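Local structure of pectate lyase (Bacillus, 3VMW) at residues G96-N101 / E124-S129; L210-D215 / N232-A237; V241-F246 / N278-V283. The protein probably cleaves pectate by beta-elimination and binds galacturonic acid. One frame throughout, in Å; residues are numbered along the deposited sequence.

Interaction 1: G96-N101 / E124-S129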
# COMPACT_ATOMS: atom_id res chain seq x y z
N GLY A 96 3.45 -12.70 4.38
CA GLY A 96 2.68 -11.67 3.71
C GLY A 96 1.68 -12.23 2.73
O GLY A 96 1.58 -13.45 2.53
N ILE A 97 0.93 -11.33 2.10
CA ILE A 97 -0.12 -11.71 1.17
C ILE A 97 0.30 -11.28 -0.23
O ILE A 97 0.83 -10.16 -0.40
CB ILE A 97 -1.42 -10.99 1.54
CG1 ILE A 97 -1.85 -11.42 2.94
CG2 ILE A 97 -2.50 -11.23 0.48
CD1 ILE A 97 -3.15 -10.74 3.41
N ARG A 98 0.10 -12.15 -1.22
CA ARG A 98 0.34 -11.74 -2.62
C ARG A 98 -0.96 -11.77 -3.43
O ARG A 98 -1.65 -12.80 -3.47
CB ARG A 98 1.39 -12.62 -3.31
CG ARG A 98 1.75 -12.09 -4.74
CD ARG A 98 2.90 -12.87 -5.36
NE ARG A 98 2.55 -14.29 -5.46
CZ ARG A 98 3.41 -15.26 -5.73
NH1 ARG A 98 2.98 -16.52 -5.79
NH2 ARG A 98 4.69 -14.97 -5.93
N LEU A 99 -1.30 -10.64 -4.06
CA LEU A 99 -2.43 -10.61 -5.00
C LEU A 99 -1.88 -10.73 -6.42
O LEU A 99 -1.13 -9.83 -6.86
CB LEU A 99 -3.23 -9.30 -4.91
CG LEU A 99 -3.72 -8.80 -3.54
CD1 LEU A 99 -4.84 -7.75 -3.68
CD2 LEU A 99 -4.15 -9.88 -2.69
N SER A 100 -2.25 -11.80 -7.13
CA SER A 100 -1.83 -11.96 -8.53
C SER A 100 -3.06 -12.06 -9.42
O SER A 100 -3.86 -13.01 -9.30
CB SER A 100 -1.00 -13.25 -8.78
OG SER A 100 0.01 -13.41 -7.81
N ASN A 101 -3.19 -11.09 -10.31
CA ASN A 101 -4.33 -11.00 -11.21
C ASN A 101 -5.61 -11.15 -10.40
O ASN A 101 -6.53 -11.89 -10.78
CB ASN A 101 -4.24 -12.05 -12.34
CG ASN A 101 -5.11 -11.67 -13.52
OD1 ASN A 101 -5.73 -10.63 -13.51
ND2 ASN A 101 -5.18 -12.54 -14.54
N GLU A 124 1.77 -7.60 -1.57
CA GLU A 124 2.32 -7.40 -2.92
C GLU A 124 1.14 -7.44 -3.85
O GLU A 124 0.40 -8.43 -3.86
CB GLU A 124 3.24 -8.59 -3.28
CG GLU A 124 3.91 -8.48 -4.64
CD GLU A 124 5.11 -7.53 -4.60
OE1 GLU A 124 5.91 -7.59 -3.65
OE2 GLU A 124 5.23 -6.69 -5.51
N VAL A 125 0.96 -6.40 -4.67
CA VAL A 125 -0.20 -6.32 -5.58
C VAL A 125 0.36 -6.35 -7.00
O VAL A 125 1.02 -5.40 -7.42
CB VAL A 125 -0.98 -5.02 -5.37
CG1 VAL A 125 -2.25 -5.05 -6.21
CG2 VAL A 125 -1.38 -4.82 -3.84
N THR A 126 0.14 -7.44 -7.74
CA THR A 126 0.91 -7.67 -8.96
C THR A 126 0.09 -8.39 -10.06
O THR A 126 -1.11 -8.63 -9.88
CB THR A 126 2.28 -8.40 -8.67
OG1 THR A 126 3.08 -8.37 -9.85
CG2 THR A 126 2.08 -9.89 -8.23
N ASP A 127 0.73 -8.65 -11.20
CA ASP A 127 0.11 -9.37 -12.31
C ASP A 127 -1.27 -8.84 -12.69
O ASP A 127 -2.21 -9.62 -12.84
CB ASP A 127 0.05 -10.88 -11.99
CG ASP A 127 1.44 -11.47 -11.72
OD1 ASP A 127 2.41 -11.02 -12.36
OD2 ASP A 127 1.55 -12.37 -10.86
N ASP A 128 -1.37 -7.53 -12.90
CA ASP A 128 -2.61 -6.92 -13.41
C ASP A 128 -3.80 -7.03 -12.45
O ASP A 128 -4.95 -7.07 -12.89
CB ASP A 128 -2.98 -7.53 -14.77
CG ASP A 128 -1.84 -7.39 -15.80
OD1 ASP A 128 -1.96 -6.53 -16.70
OD2 ASP A 128 -0.83 -8.13 -15.72
N SER A 129 -3.52 -7.12 -11.15
CA SER A 129 -4.60 -7.00 -10.17
C SER A 129 -5.26 -5.62 -10.27
O SER A 129 -4.57 -4.62 -10.51
CB SER A 129 -4.04 -7.19 -8.76
OG SER A 129 -3.56 -8.51 -8.54

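Interaction 2: L210-D215 / N232-A237. With ADA (alpha-D-galactopyranuronic acid), chain B.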
# COMPACT_ATOMS: atom_id res chain seq x y z
N LEU A 210 7.79 5.05 -3.44
CA LEU A 210 8.59 5.17 -4.66
C LEU A 210 7.64 4.98 -5.84
O LEU A 210 7.07 3.89 -6.01
CB LEU A 210 9.64 4.07 -4.67
CG LEU A 210 10.73 4.05 -5.78
CD1 LEU A 210 11.73 2.91 -5.53
CD2 LEU A 210 10.09 3.85 -7.12
N ILE A 211 7.45 6.02 -6.65
CA ILE A 211 6.47 5.92 -7.73
C ILE A 211 7.16 6.02 -9.10
O ILE A 211 7.80 7.02 -9.38
CB ILE A 211 5.40 7.06 -7.68
CG1 ILE A 211 4.80 7.24 -6.28
CG2 ILE A 211 4.29 6.79 -8.71
CD1 ILE A 211 4.08 8.61 -6.17
N ARG A 212 7.01 4.99 -9.93
CA ARG A 212 7.42 5.07 -11.34
C ARG A 212 6.17 5.09 -12.22
O ARG A 212 5.24 4.30 -11.99
CB ARG A 212 8.24 3.83 -11.72
CG ARG A 212 9.57 3.63 -10.96
CD ARG A 212 10.22 2.34 -11.50
NE ARG A 212 11.63 2.17 -11.17
CZ ARG A 212 12.10 1.59 -10.08
NH1 ARG A 212 11.27 1.11 -9.15
NH2 ARG A 212 13.42 1.47 -9.92
N TYR A 213 6.15 5.99 -13.20
CA TYR A 213 5.12 6.08 -14.26
C TYR A 213 3.72 6.51 -13.82
O TYR A 213 3.05 7.28 -14.54
CB TYR A 213 5.01 4.77 -15.07
CG TYR A 213 6.35 4.36 -15.62
CD1 TYR A 213 6.88 5.00 -16.72
CD2 TYR A 213 7.10 3.34 -15.02
CE1 TYR A 213 8.14 4.67 -17.23
CE2 TYR A 213 8.37 2.99 -15.55
CZ TYR A 213 8.86 3.67 -16.64
OH TYR A 213 10.09 3.37 -17.13
N ALA A 214 3.30 6.00 -12.67
CA ALA A 214 1.87 6.04 -12.28
C ALA A 214 1.30 7.42 -11.94
O ALA A 214 2.04 8.32 -11.51
CB ALA A 214 1.64 5.11 -11.11
N ASP A 215 -0.00 7.58 -12.18
CA ASP A 215 -0.79 8.68 -11.65
C ASP A 215 -1.21 8.27 -10.26
O ASP A 215 -1.80 7.18 -10.08
CB ASP A 215 -2.04 8.93 -12.50
CG ASP A 215 -1.71 9.60 -13.83
OD1 ASP A 215 -0.56 10.07 -14.00
OD2 ASP A 215 -2.62 9.65 -14.69
N ASN A 232 8.79 9.82 -3.86
CA ASN A 232 9.80 9.84 -4.90
C ASN A 232 9.11 9.62 -6.24
O ASN A 232 8.62 8.53 -6.49
CB ASN A 232 10.81 8.71 -4.65
CG ASN A 232 12.00 8.77 -5.61
OD1 ASN A 232 12.03 9.62 -6.50
ND2 ASN A 232 12.98 7.87 -5.42
N SER A 233 9.08 10.64 -7.08
CA SER A 233 8.28 10.59 -8.29
C SER A 233 9.22 10.49 -9.48
O SER A 233 10.01 11.37 -9.72
CB SER A 233 7.38 11.83 -8.41
OG SER A 233 6.60 11.82 -9.59
N ARG A 234 9.13 9.38 -10.21
CA ARG A 234 10.13 9.03 -11.23
C ARG A 234 9.50 8.72 -12.58
O ARG A 234 8.32 8.33 -12.66
CB ARG A 234 10.90 7.79 -10.75
CG ARG A 234 11.82 8.09 -9.57
CD ARG A 234 12.03 6.86 -8.70
NE ARG A 234 13.04 5.94 -9.26
CZ ARG A 234 13.86 5.20 -8.52
NH1 ARG A 234 14.77 4.42 -9.09
NH2 ARG A 234 13.77 5.24 -7.18
N VAL A 235 10.30 8.87 -13.63
CA VAL A 235 9.88 8.50 -14.98
C VAL A 235 8.42 8.80 -15.34
O VAL A 235 7.68 7.91 -15.77
CB VAL A 235 10.27 7.02 -15.35
CG1 VAL A 235 11.75 6.96 -15.71
CG2 VAL A 235 9.95 6.02 -14.23
N GLY A 236 8.04 10.08 -15.20
CA GLY A 236 6.79 10.56 -15.74
C GLY A 236 5.59 10.29 -14.84
O GLY A 236 4.46 10.63 -15.18
N ALA A 237 5.83 9.67 -13.69
CA ALA A 237 4.80 9.66 -12.65
C ALA A 237 4.20 11.05 -12.42
O ALA A 237 4.89 12.08 -12.60
CB ALA A 237 5.38 9.12 -11.31
C1 ADA B . 17.11 1.46 -2.85
C2 ADA B . 17.47 0.05 -3.30
C3 ADA B . 18.10 0.05 -4.65
C4 ADA B . 17.34 0.74 -5.66
C5 ADA B . 16.95 2.14 -5.19
C6 ADA B . 16.06 2.89 -6.08
O2 ADA B . 18.36 -0.43 -2.34
O3 ADA B . 18.28 -1.33 -5.05
O4 ADA B . 16.14 -0.00 -5.89
O5 ADA B . 16.36 2.14 -3.83
O6B ADA B . 16.31 2.95 -7.31
O6A ADA B . 15.08 3.54 -5.60
O HOH W 1 15.48 2.65 -11.53

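Interaction 3: V241-F246 / N278-V283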
# COMPACT_ATOMS: atom_id res chain seq x y z
N VAL A 241 -0.21 15.81 -4.39
CA VAL A 241 0.14 15.67 -3.00
C VAL A 241 -0.66 16.76 -2.33
O VAL A 241 -0.35 17.96 -2.47
CB VAL A 241 1.64 15.94 -2.79
CG1 VAL A 241 2.04 15.76 -1.31
CG2 VAL A 241 2.50 15.06 -3.72
N GLU A 242 -1.71 16.35 -1.64
CA GLU A 242 -2.78 17.27 -1.23
C GLU A 242 -3.14 17.24 0.27
O GLU A 242 -3.53 16.18 0.79
CB GLU A 242 -4.05 16.95 -2.03
CG GLU A 242 -5.22 17.83 -1.65
CD GLU A 242 -6.51 17.48 -2.37
OE1 GLU A 242 -6.69 16.29 -2.68
OE2 GLU A 242 -7.34 18.38 -2.64
N ASN A 243 -3.00 18.37 0.97
CA ASN A 243 -3.45 18.46 2.36
C ASN A 243 -2.90 17.29 3.20
O ASN A 243 -3.64 16.66 3.93
CB ASN A 243 -5.00 18.47 2.44
CG ASN A 243 -5.60 19.76 1.87
OD1 ASN A 243 -4.93 20.45 1.11
ND2 ASN A 243 -6.86 20.06 2.20
N ASN A 244 -1.59 17.03 3.09
CA ASN A 244 -0.93 16.05 3.96
C ASN A 244 -0.18 16.81 5.02
O ASN A 244 0.20 17.96 4.81
CB ASN A 244 0.08 15.19 3.20
CG ASN A 244 -0.55 14.42 2.08
OD1 ASN A 244 -1.09 13.35 2.32
ND2 ASN A 244 -0.51 14.96 0.85
N TYR A 245 0.07 16.15 6.15
CA TYR A 245 0.84 16.77 7.23
C TYR A 245 2.19 16.06 7.31
O TYR A 245 2.23 14.82 7.50
CB TYR A 245 0.07 16.58 8.56
CG TYR A 245 0.59 17.49 9.64
CD1 TYR A 245 0.00 18.73 9.84
CD2 TYR A 245 1.68 17.14 10.43
CE1 TYR A 245 0.45 19.58 10.77
CE2 TYR A 245 2.16 18.02 11.41
CZ TYR A 245 1.52 19.24 11.55
OH TYR A 245 1.90 20.18 12.48
N PHE A 246 3.29 16.81 7.17
CA PHE A 246 4.65 16.24 7.27
C PHE A 246 5.37 16.78 8.48
O PHE A 246 5.39 17.99 8.70
CB PHE A 246 5.51 16.63 6.05
CG PHE A 246 4.97 16.16 4.73
CD1 PHE A 246 5.46 14.99 4.15
CD2 PHE A 246 4.00 16.90 4.05
CE1 PHE A 246 5.00 14.55 2.89
CE2 PHE A 246 3.52 16.48 2.79
CZ PHE A 246 4.01 15.28 2.22
N ASN A 278 2.02 17.72 -8.09
CA ASN A 278 1.11 18.86 -7.98
C ASN A 278 0.90 19.03 -6.49
O ASN A 278 0.50 18.09 -5.83
CB ASN A 278 -0.21 18.55 -8.69
CG ASN A 278 -1.18 19.70 -8.65
OD1 ASN A 278 -0.87 20.78 -8.12
ND2 ASN A 278 -2.38 19.49 -9.22
N LEU A 279 1.25 20.19 -5.94
CA LEU A 279 1.28 20.34 -4.49
C LEU A 279 0.26 21.36 -4.06
O LEU A 279 0.27 22.51 -4.52
CB LEU A 279 2.67 20.78 -4.01
CG LEU A 279 3.85 20.00 -4.57
CD1 LEU A 279 5.19 20.74 -4.30
CD2 LEU A 279 3.87 18.54 -4.06
N ARG A 280 -0.62 20.95 -3.15
CA ARG A 280 -1.59 21.89 -2.59
C ARG A 280 -1.89 21.61 -1.12
O ARG A 280 -2.14 20.46 -0.74
CB ARG A 280 -2.87 21.83 -3.44
CG ARG A 280 -4.16 22.16 -2.70
CD ARG A 280 -4.65 23.58 -2.96
NE ARG A 280 -5.52 23.68 -4.13
CZ ARG A 280 -6.00 24.83 -4.62
NH1 ARG A 280 -5.69 25.98 -4.02
NH2 ARG A 280 -6.77 24.84 -5.70
N GLY A 281 -1.87 22.66 -0.30
CA GLY A 281 -2.40 22.59 1.06
C GLY A 281 -1.64 21.72 2.05
O GLY A 281 -2.15 21.42 3.14
N ASN A 282 -0.41 21.34 1.72
CA ASN A 282 0.38 20.54 2.64
C ASN A 282 0.97 21.37 3.76
O ASN A 282 1.18 22.56 3.59
CB ASN A 282 1.52 19.80 1.91
CG ASN A 282 1.00 18.93 0.84
OD1 ASN A 282 0.34 17.93 1.13
ND2 ASN A 282 1.22 19.32 -0.42
N VAL A 283 1.25 20.74 4.89
CA VAL A 283 1.86 21.44 6.01
C VAL A 283 3.18 20.74 6.28
O VAL A 283 3.23 19.51 6.35
CB VAL A 283 0.95 21.40 7.26
CG1 VAL A 283 1.74 21.79 8.50
CG2 VAL A 283 -0.26 22.32 7.05

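Interaction 1: G96-N101 / E124-S129
R98 runs over E124 where strands 97-100 and 124-126 pair in parallel. Its CB leaves the sheet on the same face as the side chains of E124, S100 and T126. CG, turned anti to the backbone N (chi1 -174°), is 4.1 Å from E124 CB and equally near the T126 methyl CG2. The aliphatic part of the arginine is therefore what touches the neighbouring strand. A bend about the CG-CD bond (chi3) carries the guanidinium off the contact, where NH1 and NH2 form salt bridges with D67 and E119; a long, charged-ended residue suits such a reach.

The backbone ladder runs from E124 N to I97 O and from L99 N to E124 O (2.8 Å), then from T126 N to L99 O. It closes at T126 O, gripped by three donors: N101 N at 3.3 Å, S129 N, and S129 OG at 2.8 Å. The small serine folds back to this carbonyl across the type I' turn 126-129, while its OG also takes the N-H of A102. D127 and D128 hold the positive phi angles that the turn demands, which aspartate tolerates comparatively well.

L99 and V125 face inward, against V132 and I134 of strand 132-135. Strands 66-68, 97-103, 123-126 and 156-158 are successive rungs of the family's parallel beta-helix.

Interaction 2: L210-D215 / N232-A237
R212 and R234 lie side by side and point the same way, their guanidinium planes 47° apart, with R234 CZ over one face of the R212 group and offset toward its rim. R234 meets the galacturonic acid edge-on: NH1 donates to O6B at 2.8 Å and NH2 to O6A at 2.7 Å, a nearly straight two-pronged grip, for which the planar, multi-donor guanidinium is well suited. The bend at chi3 (81°) turns the guanidinium toward the sugar, and S271 bonds to its NE. R212 is held by D185 and G182; its NH2 gives a bond of 2.9 Å to a water that R234 NH1 reaches weakly. L210 crosses R234 and brings CD1 to 3.4 Å from O6A, an apolar flank for the carboxylate.

Further on, V235 lays CG2 over the face of the Y213 ring, 3.6 Å from its centroid, a CH-pi contact. V235 is the second residue of the type I' turn 234-237, and G236, with positive phi, suits the third.

Strands 177-181, 210-212 and 231-234 are consecutive rungs of the parallel beta-helix, while I211 and S233 turn inward onto V239 of strand 238-242.

Interaction 3: V241-F246 / N278-V283
N244 and N282 set their side-chain amides side by side and nearly coplanar, 11° apart, as a rung of the asparagine ladder that marks a turn of the parallel beta-helix in pectate lyases. N282 OD1 takes two donors from one residue, N244 N at 2.9 Å and N244 ND2 at 3.1 Å. N282 ND2 donates to V241 O at 2.9 Å, approaching well above the carbonyl plane, while R280 N also bonds to that oxygen. Asparagine fits because its short amide offers donor and acceptor together at the bend. N244 repeats the pattern with N221 N and M218 O, so the ladder continues.

F246 presents its edge to V283 O and N282 OD1, its ring 71° from the N282 amide. This phenylalanine also stacks with F223 and meets F284, forming an aromatic row beside the polar ladder. V241 and L279 add an apolar contact, CB to CD2 at 3.7 Å.

Within the bend, G281 has positive phi and, lacking a side chain, lets N243 OD1 come to 3.3 Å from its CA, while N243 ND2 is hydrogen-bonded to Q307 O. On the next strand pair, the V283 methyl CG1 lies 3.4 Å from Y245 CE1, meeting the tyrosine ring obliquely.

Along the chain the contacts follow in series, each joining neighbouring turns of one parallel beta-helix. Interactions 1 and 2 belong to the same run of strands: 97-103 and 123-126, then 156-158 and 177-181, then 210-212 and 231-234, which puts their centres 19 Å apart. Interaction 3 lies on other faces of the helix, pairing strand 238-242 with 276-280 and strand 245-249 with 283-285. Its centre is 17 Å from that of interaction 2 and 29 Å from that of interaction 1. The second segment of interaction 2 leads directly into strand 238-242. The repeated coil thus carries a sugar-binding surface at interaction 2, while interactions 1 and 3 hold successive turns together elsewhere.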